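Arginase 1, mitochondrial (Arabidopsis thaliana, PDB 6VSU) hydrolyses L-arginine to urea and L-ornithine with two manganese ions per subunit, and also turns agmatine into putrescine and urea, working as a homohexamer. Local coordinates at residues K85-K88 against V92-D95; H279-D284 against A316-K321. One frame throughout, in Å; residues are numbered along the deposited sequence.

Contact 1. Residues K85-K88 against V92-D95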
ATOM      1  N   LYS E  85      31.562 -15.299   2.010  1.00 26.61           N
ATOM      2  CA  LYS E  85      31.151 -16.714   2.221  1.00 26.58           C
ATOM      3  C   LYS E  85      30.042 -17.086   1.241  1.00 26.51           C
ATOM      4  O   LYS E  85      29.244 -16.230   0.881  1.00 25.79           O
ATOM      5  CB  LYS E  85      30.792 -16.958   3.675  1.00 25.17           C
ATOM      6  CG  LYS E  85      32.042 -16.814   4.517  1.00 26.45           C
ATOM      7  CD  LYS E  85      32.057 -17.615   5.724  1.00 26.50           C
ATOM      8  CE  LYS E  85      33.435 -17.725   6.348  1.00 27.79           C
ATOM      9  NZ  LYS E  85      33.240 -18.061   7.780  1.00 27.79           N
ATOM     10  N   GLU E  86      30.065 -18.341   0.826  1.00 26.83           N
ATOM     11  CA  GLU E  86      29.152 -18.913  -0.175  1.00 26.73           C
ATOM     12  C   GLU E  86      28.058 -19.686   0.570  1.00 24.83           C
ATOM     13  O   GLU E  86      28.351 -20.755   1.140  1.00 23.70           O
ATOM     14  CB  GLU E  86      29.973 -19.766  -1.141  1.00 29.34           C
ATOM     15  CG  GLU E  86      29.139 -20.445  -2.228  1.00 31.51           C
ATOM     16  CD  GLU E  86      28.231 -19.499  -3.006  1.00 32.37           C
ATOM     17  OE1 GLU E  86      28.799 -18.645  -3.800  1.00 37.06           O
ATOM     18  OE2 GLU E  86      26.989 -19.504  -2.701  1.00 29.80           O
ATOM     19  N   LEU E  87      26.838 -19.154   0.513  1.00 22.96           N
ATOM     20  CA  LEU E  87      25.655 -19.632   1.259  1.00 22.18           C
ATOM     21  C   LEU E  87      25.140 -20.931   0.646  1.00 22.91           C
ATOM     22  O   LEU E  87      24.472 -21.656   1.359  1.00 23.41           O
ATOM     23  CB  LEU E  87      24.573 -18.545   1.235  1.00 21.25           C
ATOM     24  CG  LEU E  87      24.859 -17.321   2.086  1.00 20.67           C
ATOM     25  CD1 LEU E  87      23.885 -16.209   1.757  1.00 20.71           C
ATOM     26  CD2 LEU E  87      24.808 -17.667   3.585  1.00 19.44           C
ATOM     27  N   LYS E  88      25.480 -21.262  -0.591  1.00 24.55           N
ATOM     28  CA  LYS E  88      25.092 -22.567  -1.174  1.00 26.49           C
ATOM     29  C   LYS E  88      26.011 -23.692  -0.704  1.00 25.92           C
ATOM     30  O   LYS E  88      25.649 -24.835  -1.009  1.00 26.53           O
ATOM     31  CB  LYS E  88      25.113 -22.506  -2.700  1.00 30.03           C
ATOM     32  CG  LYS E  88      24.043 -21.622  -3.300  1.00 32.32           C
ATOM     33  CD  LYS E  88      24.323 -21.336  -4.734  1.00 35.95           C
ATOM     34  CE  LYS E  88      23.242 -20.455  -5.321  1.00 39.10           C
ATOM     35  NZ  LYS E  88      23.693 -20.051  -6.678  1.00 44.44           N
ATOM     36  N   VAL E  92      28.631 -23.685   5.144  1.00 23.60           N
ATOM     37  CA  VAL E  92      28.306 -22.276   5.519  1.00 23.08           C
ATOM     38  C   VAL E  92      26.874 -22.164   6.033  1.00 21.90           C
ATOM     39  O   VAL E  92      26.643 -21.496   7.062  1.00 20.69           O
ATOM     40  CB  VAL E  92      28.520 -21.335   4.334  1.00 23.85           C
ATOM     41  CG1 VAL E  92      28.061 -19.925   4.659  1.00 23.74           C
ATOM     42  CG2 VAL E  92      29.982 -21.344   3.905  1.00 25.26           C
ATOM     43  N   LEU E  93      25.917 -22.789   5.351  1.00 22.83           N
ATOM     44  CA  LEU E  93      24.485 -22.708   5.760  1.00 21.44           C
ATOM     45  C   LEU E  93      23.744 -23.993   5.385  1.00 21.36           C
ATOM     46  O   LEU E  93      23.835 -24.469   4.256  1.00 21.86           O
ATOM     47  CB  LEU E  93      23.854 -21.473   5.107  1.00 21.46           C
ATOM     48  CG  LEU E  93      22.413 -21.183   5.540  1.00 21.55           C
ATOM     49  CD1 LEU E  93      22.295 -20.847   7.029  1.00 20.41           C
ATOM     50  CD2 LEU E  93      21.814 -20.042   4.711  1.00 22.12           C
ATOM     51  N   THR E  94      23.042 -24.563   6.348  1.00 21.00           N
ATOM     52  CA  THR E  94      21.956 -25.542   6.079  1.00 22.02           C
ATOM     53  C   THR E  94      20.712 -25.070   6.830  1.00 20.65           C
ATOM     54  O   THR E  94      20.810 -24.109   7.547  1.00 19.75           O
ATOM     55  CB  THR E  94      22.328 -26.984   6.481  1.00 22.32           C
ATOM     56  OG1 THR E  94      22.738 -26.987   7.839  1.00 20.66           O
ATOM     57  CG2 THR E  94      23.400 -27.550   5.597  1.00 24.05           C
ATOM     58  N   ASP E  95      19.651 -25.831   6.755  1.00 21.42           N
ATOM     59  CA  ASP E  95      18.305 -25.420   7.239  1.00 21.84           C
ATOM     60  C   ASP E  95      17.576 -26.705   7.637  1.00 21.14           C
ATOM     61  O   ASP E  95      17.375 -27.550   6.754  1.00 21.27           O
ATOM     62  CB  ASP E  95      17.568 -24.681   6.128  1.00 22.47           C
ATOM     63  CG  ASP E  95      16.218 -24.116   6.535  1.00 23.32           C
ATOM     64  OD1 ASP E  95      15.758 -24.286   7.703  1.00 23.03           O
ATOM     65  OD2 ASP E  95      15.655 -23.448   5.675  1.00 26.58           O
TER
HETATM   66  O   HOH W   1      23.018 -23.786   1.899  1.00 28.78           O
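The side chains of Leu87, Val92 and Leu93 make the apolar part of this contact, with a single methyl of Leu87 serving both partners. Its CD2 lies 4.1 Å from Val92 CG1 and 4.0 Å from Leu93 CD2. The Leu87 side chain runs roughly at a right angle to that of Val92 and obliquely to that of Leu93. Val92 turns CG1 anti to its own backbone N (chi1 174°), which lets this methyl touch both Leu87 and, at 4.2 Å, Lys85 CB.

Van der Waals contact with backbone carbonyls makes up much of the remainder. Val92 meets the peptide oxygen of Glu86 with its whole branched end: CB is 3.3 Å from Glu86 O, and both methyls also touch that oxygen. One residue further on, Leu93 CB packs more loosely against Leu87 O.

Polar linkage between the two segments runs through water. One molecule donates to Leu87 O and to Leu93 O, 2.6 Å from each, and so joins the carbonyls of the pair whose alpha carbons come nearest. Within 85-88, Lys88 N donates to Glu86 OE2 over 3.1 Å in a nearly straight bond (167°) that uses the anti lone pair. Ser79 OG binds the same oxygen, and the two bonds hold the carboxylate against its own loop.

The chain loops round through a short connection, so that 85-88 and 92-95 lie side by side running in broadly the same direction, the second entering strand 93-98, an edge strand of this chain's parallel sheet. Leu93 also packs on Thr44 and Leu46 of the adjoining strand 43-48, while Leu87 and Leu93 reach Arg313 and Ala316 of helix 303-319, respectively. The lead-in to the strand is thereby packed against both sheet and C-terminal helix.

Contact 2. Residues H279-D284 against A316-K321. With GOL (glycerol), chain B.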
ATOM      1  N   HIS E 279      30.182  -7.388  12.368  1.00 19.66           N
ATOM      2  CA  HIS E 279      31.424  -7.674  11.620  1.00 20.75           C
ATOM      3  C   HIS E 279      32.613  -7.511  12.564  1.00 22.52           C
ATOM      4  O   HIS E 279      33.587  -8.230  12.403  1.00 23.06           O
ATOM      5  CB  HIS E 279      31.576  -6.772  10.379  1.00 21.40           C
ATOM      6  CG  HIS E 279      30.676  -7.152   9.238  1.00 21.15           C
ATOM      7  ND1 HIS E 279      30.448  -6.338   8.153  1.00 21.89           N
ATOM      8  CD2 HIS E 279      29.931  -8.249   9.033  1.00 20.79           C
ATOM      9  CE1 HIS E 279      29.643  -6.939   7.321  1.00 21.39           C
ATOM     10  NE2 HIS E 279      29.304  -8.105   7.848  1.00 21.40           N
ATOM     11  N   ASN E 280      32.591  -6.531  13.482  1.00 24.11           N
ATOM     12  CA  ASN E 280      33.819  -6.191  14.259  1.00 25.49           C
ATOM     13  C   ASN E 280      33.826  -6.936  15.581  1.00 24.16           C
ATOM     14  O   ASN E 280      34.846  -6.894  16.231  1.00 24.88           O
ATOM     15  CB  ASN E 280      33.920  -4.675  14.412  1.00 27.93           C
ATOM     16  CG  ASN E 280      34.267  -4.059  13.077  1.00 30.04           C
ATOM     17  OD1 ASN E 280      35.294  -4.393  12.522  1.00 34.54           O
ATOM     18  ND2 ASN E 280      33.410  -3.230  12.521  1.00 31.16           N
ATOM     19  N   LEU E 281      32.712  -7.564  15.960  1.00 22.35           N
ATOM     20  CA  LEU E 281      32.635  -8.335  17.208  1.00 22.61           C
ATOM     21  C   LEU E 281      33.655  -9.469  17.170  1.00 23.53           C
ATOM     22  O   LEU E 281      33.669 -10.220  16.220  1.00 24.24           O
ATOM     23  CB  LEU E 281      31.222  -8.854  17.418  1.00 21.38           C
ATOM     24  CG  LEU E 281      31.018  -9.899  18.513  1.00 21.03           C
ATOM     25  CD1 LEU E 281      31.334  -9.281  19.852  1.00 22.07           C
ATOM     26  CD2 LEU E 281      29.589 -10.410  18.526  1.00 20.26           C
ATOM     27  N   GLN E 282      34.514  -9.558  18.169  1.00 24.50           N
ATOM     28  CA  GLN E 282      35.367 -10.749  18.320  1.00 26.78           C
ATOM     29  C   GLN E 282      34.599 -11.673  19.246  1.00 24.81           C
ATOM     30  O   GLN E 282      34.318 -11.289  20.395  1.00 24.50           O
ATOM     31  CB  GLN E 282      36.763 -10.459  18.862  1.00 30.31           C
ATOM     32  CG  GLN E 282      37.591  -9.510  18.017  1.00 34.24           C
ATOM     33  CD  GLN E 282      38.873  -9.074  18.730  1.00 40.22           C
ATOM     34  OE1 GLN E 282      39.575  -9.866  19.433  1.00 40.19           O
ATOM     35  NE2 GLN E 282      39.146  -7.774  18.599  1.00 41.76           N
ATOM     36  N   ALA E 283      34.279 -12.849  18.757  1.00 23.84           N
ATOM     37  CA  ALA E 283      33.415 -13.804  19.467  1.00 22.96           C
ATOM     38  C   ALA E 283      33.500 -15.188  18.847  1.00 22.30           C
ATOM     39  O   ALA E 283      33.548 -15.278  17.672  1.00 22.31           O
ATOM     40  CB  ALA E 283      31.996 -13.328  19.460  1.00 21.64           C
ATOM     41  N   ASP E 284      33.452 -16.217  19.675  1.00 21.92           N
ATOM     42  CA  ASP E 284      33.158 -17.583  19.223  1.00 21.94           C
ATOM     43  C   ASP E 284      31.654 -17.737  19.363  1.00 20.73           C
ATOM     44  O   ASP E 284      31.176 -17.982  20.482  1.00 20.93           O
ATOM     45  CB  ASP E 284      34.001 -18.569  20.019  1.00 23.00           C
ATOM     46  CG  ASP E 284      33.642 -19.993  19.732  1.00 23.37           C
ATOM     47  OD1 ASP E 284      32.887 -20.239  18.727  1.00 22.61           O
ATOM     48  OD2 ASP E 284      34.135 -20.848  20.513  1.00 25.64           O
ATOM     49  N   ALA E 316      25.271 -16.049   9.721  1.00 17.91           N
ATOM     50  CA  ALA E 316      25.696 -17.368   9.256  1.00 18.09           C
ATOM     51  C   ALA E 316      27.192 -17.265   8.931  1.00 18.87           C
ATOM     52  O   ALA E 316      27.901 -18.194   9.227  1.00 18.75           O
ATOM     53  CB  ALA E 316      24.890 -17.807   8.053  1.00 17.81           C
ATOM     54  N   ALA E 317      27.619 -16.180   8.275  1.00 19.48           N
ATOM     55  CA  ALA E 317      29.025 -16.032   7.830  1.00 20.76           C
ATOM     56  C   ALA E 317      29.931 -15.978   9.057  1.00 21.36           C
ATOM     57  O   ALA E 317      31.071 -16.414   8.966  1.00 22.81           O
ATOM     58  CB  ALA E 317      29.185 -14.800   6.970  1.00 20.55           C
ATOM     59  N   LYS E 318      29.392 -15.509  10.180  1.00 21.23           N
ATOM     60  CA  LYS E 318      30.144 -15.370  11.434  1.00 22.01           C
ATOM     61  C   LYS E 318      30.150 -16.674  12.242  1.00 21.73           C
ATOM     62  O   LYS E 318      31.150 -16.968  12.950  1.00 21.59           O
ATOM     63  CB  LYS E 318      29.497 -14.245  12.227  1.00 22.00           C
ATOM     64  CG  LYS E 318      30.268 -13.843  13.448  1.00 23.64           C
ATOM     65  CD  LYS E 318      29.906 -12.465  13.931  1.00 23.95           C
ATOM     66  CE  LYS E 318      30.931 -11.949  14.922  1.00 23.68           C
ATOM     67  NZ  LYS E 318      32.047 -11.345  14.192  1.00 25.11           N
ATOM     68  N   ILE E 319      29.026 -17.374  12.273  1.00 20.75           N
ATOM     69  CA  ILE E 319      28.928 -18.642  13.040  1.00 20.83           C
ATOM     70  C   ILE E 319      29.772 -19.713  12.307  1.00 21.43           C
ATOM     71  O   ILE E 319      30.516 -20.431  12.970  1.00 21.53           O
ATOM     72  CB  ILE E 319      27.443 -19.001  13.268  1.00 20.58           C
ATOM     73  CG1 ILE E 319      26.781 -17.950  14.172  1.00 19.97           C
ATOM     74  CG2 ILE E 319      27.258 -20.438  13.787  1.00 20.75           C
ATOM     75  CD1 ILE E 319      25.275 -18.090  14.239  1.00 19.76           C
ATOM     76  N   SER E 320      29.729 -19.772  10.983  1.00 21.10           N
ATOM     77  CA  SER E 320      30.347 -20.886  10.228  1.00 22.97           C
ATOM     78  C   SER E 320      31.839 -20.632  10.117  1.00 24.53           C
ATOM     79  O   SER E 320      32.209 -19.482   9.933  1.00 25.01           O
ATOM     80  CB  SER E 320      29.738 -21.058   8.883  1.00 22.63           C
ATOM     81  OG  SER E 320      28.352 -21.303   8.996  1.00 21.53           O
ATOM     82  N   LYS E 321      32.662 -21.661  10.250  1.00 26.93           N
ATOM     83  CA  LYS E 321      34.120 -21.488  10.134  1.00 29.61           C
ATOM     84  C   LYS E 321      34.751 -22.832   9.870  1.00 31.21           C
ATOM     85  O   LYS E 321      34.024 -23.837   9.875  1.00 30.91           O
ATOM     86  CB  LYS E 321      34.673 -20.815  11.392  1.00 30.94           C
ATOM     87  CG  LYS E 321      34.454 -21.582  12.675  1.00 31.76           C
ATOM     88  CD  LYS E 321      34.358 -20.674  13.862  1.00 32.08           C
ATOM     89  CE  LYS E 321      34.491 -21.463  15.140  1.00 33.41           C
ATOM     90  NZ  LYS E 321      34.294 -20.562  16.291  1.00 34.86           N
ATOM     91  OXT LYS E 321      35.961 -22.779   9.639  1.00 33.23           O
TER
HETATM   92  C1  GOL B 405      34.272 -14.154  12.969  1.00 49.74           C
HETATM   93  O1  GOL B 405      34.152 -13.085  12.034  1.00 58.55           O
HETATM   94  C2  GOL B 405      34.351 -13.610  14.381  1.00 51.74           C
HETATM   95  O2  GOL B 405      33.335 -14.207  15.195  1.00 46.98           O
HETATM   96  C3  GOL B 405      35.724 -13.777  15.008  1.00 48.45           C
HETATM   97  O3  GOL B 405      35.723 -13.375  16.373  1.00 37.82           O
HETATM   98  O   HOH W   2      32.072 -17.173  15.580  1.00 24.96           O
HETATM   99  O   HOH W   3      34.988 -17.472  15.919  1.00 37.36           O
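Lys318 reaches from the last turn of helix 303-319 across to Leu281, the two side chains crossing at about a right angle. With CG anti to the backbone N, the lysine runs outward nearly extended and then bends at its final torsion (chi4 85°). Its CE rests against the leucine, 4.0 Å from CB and about as near to CG and CD2, while the bend brings NZ to Leu281 O at 2.8 Å. The ammonium group approaches that carbonyl off its axis, at a C=O...N angle of 143°. Leu278 O is a further acceptor for NZ, so the lysine binds carbonyls at the end of helix 271-280.

Asp284 and Lys321 form a second crossing, also near a right angle. Lys321 NZ lies 2.8 Å from Asp284 OD1 in a salt bridge, coming from above the carboxylate, 66° out of its plane. Arg132 makes another salt bridge to the same oxygen.

Between these two pairs lies a glycerol, probably from the crystallisation liquor. Ala283 N donates to its O3 over 2.8 Å, and its O2 donates to Ala283 O over 2.7 Å. A water also donates to Ala283 O and accepts from Lys321 NZ.

This surface contact thus joins two helix ends mainly through polar groups. Helix C-termini carry partial negative charge, which the Lys318 ammonium would help offset, and the paired cations at Asp284 probably keep its carboxylate ionised.

Contact 1 closes before contact 2 opens along the chain, yet their centres lie only 14 Å apart, on the same side of the subunit. The end of helix 303-319 and the C-terminal tail connect them directly: Ser320 OG probably hydrogen-bonds Val92 O (2.6 Å), and Lys85 NZ probably does so with Ala317 O (3.0 Å). Contact 1 leads into edge strand 93-98, whereas residues 279-284 lead into strand 285-291, three places further across the same parallel sheet. The last helix and tail thus tie together sequence-distant approaches to the sheet of this alpha/beta arginase fold.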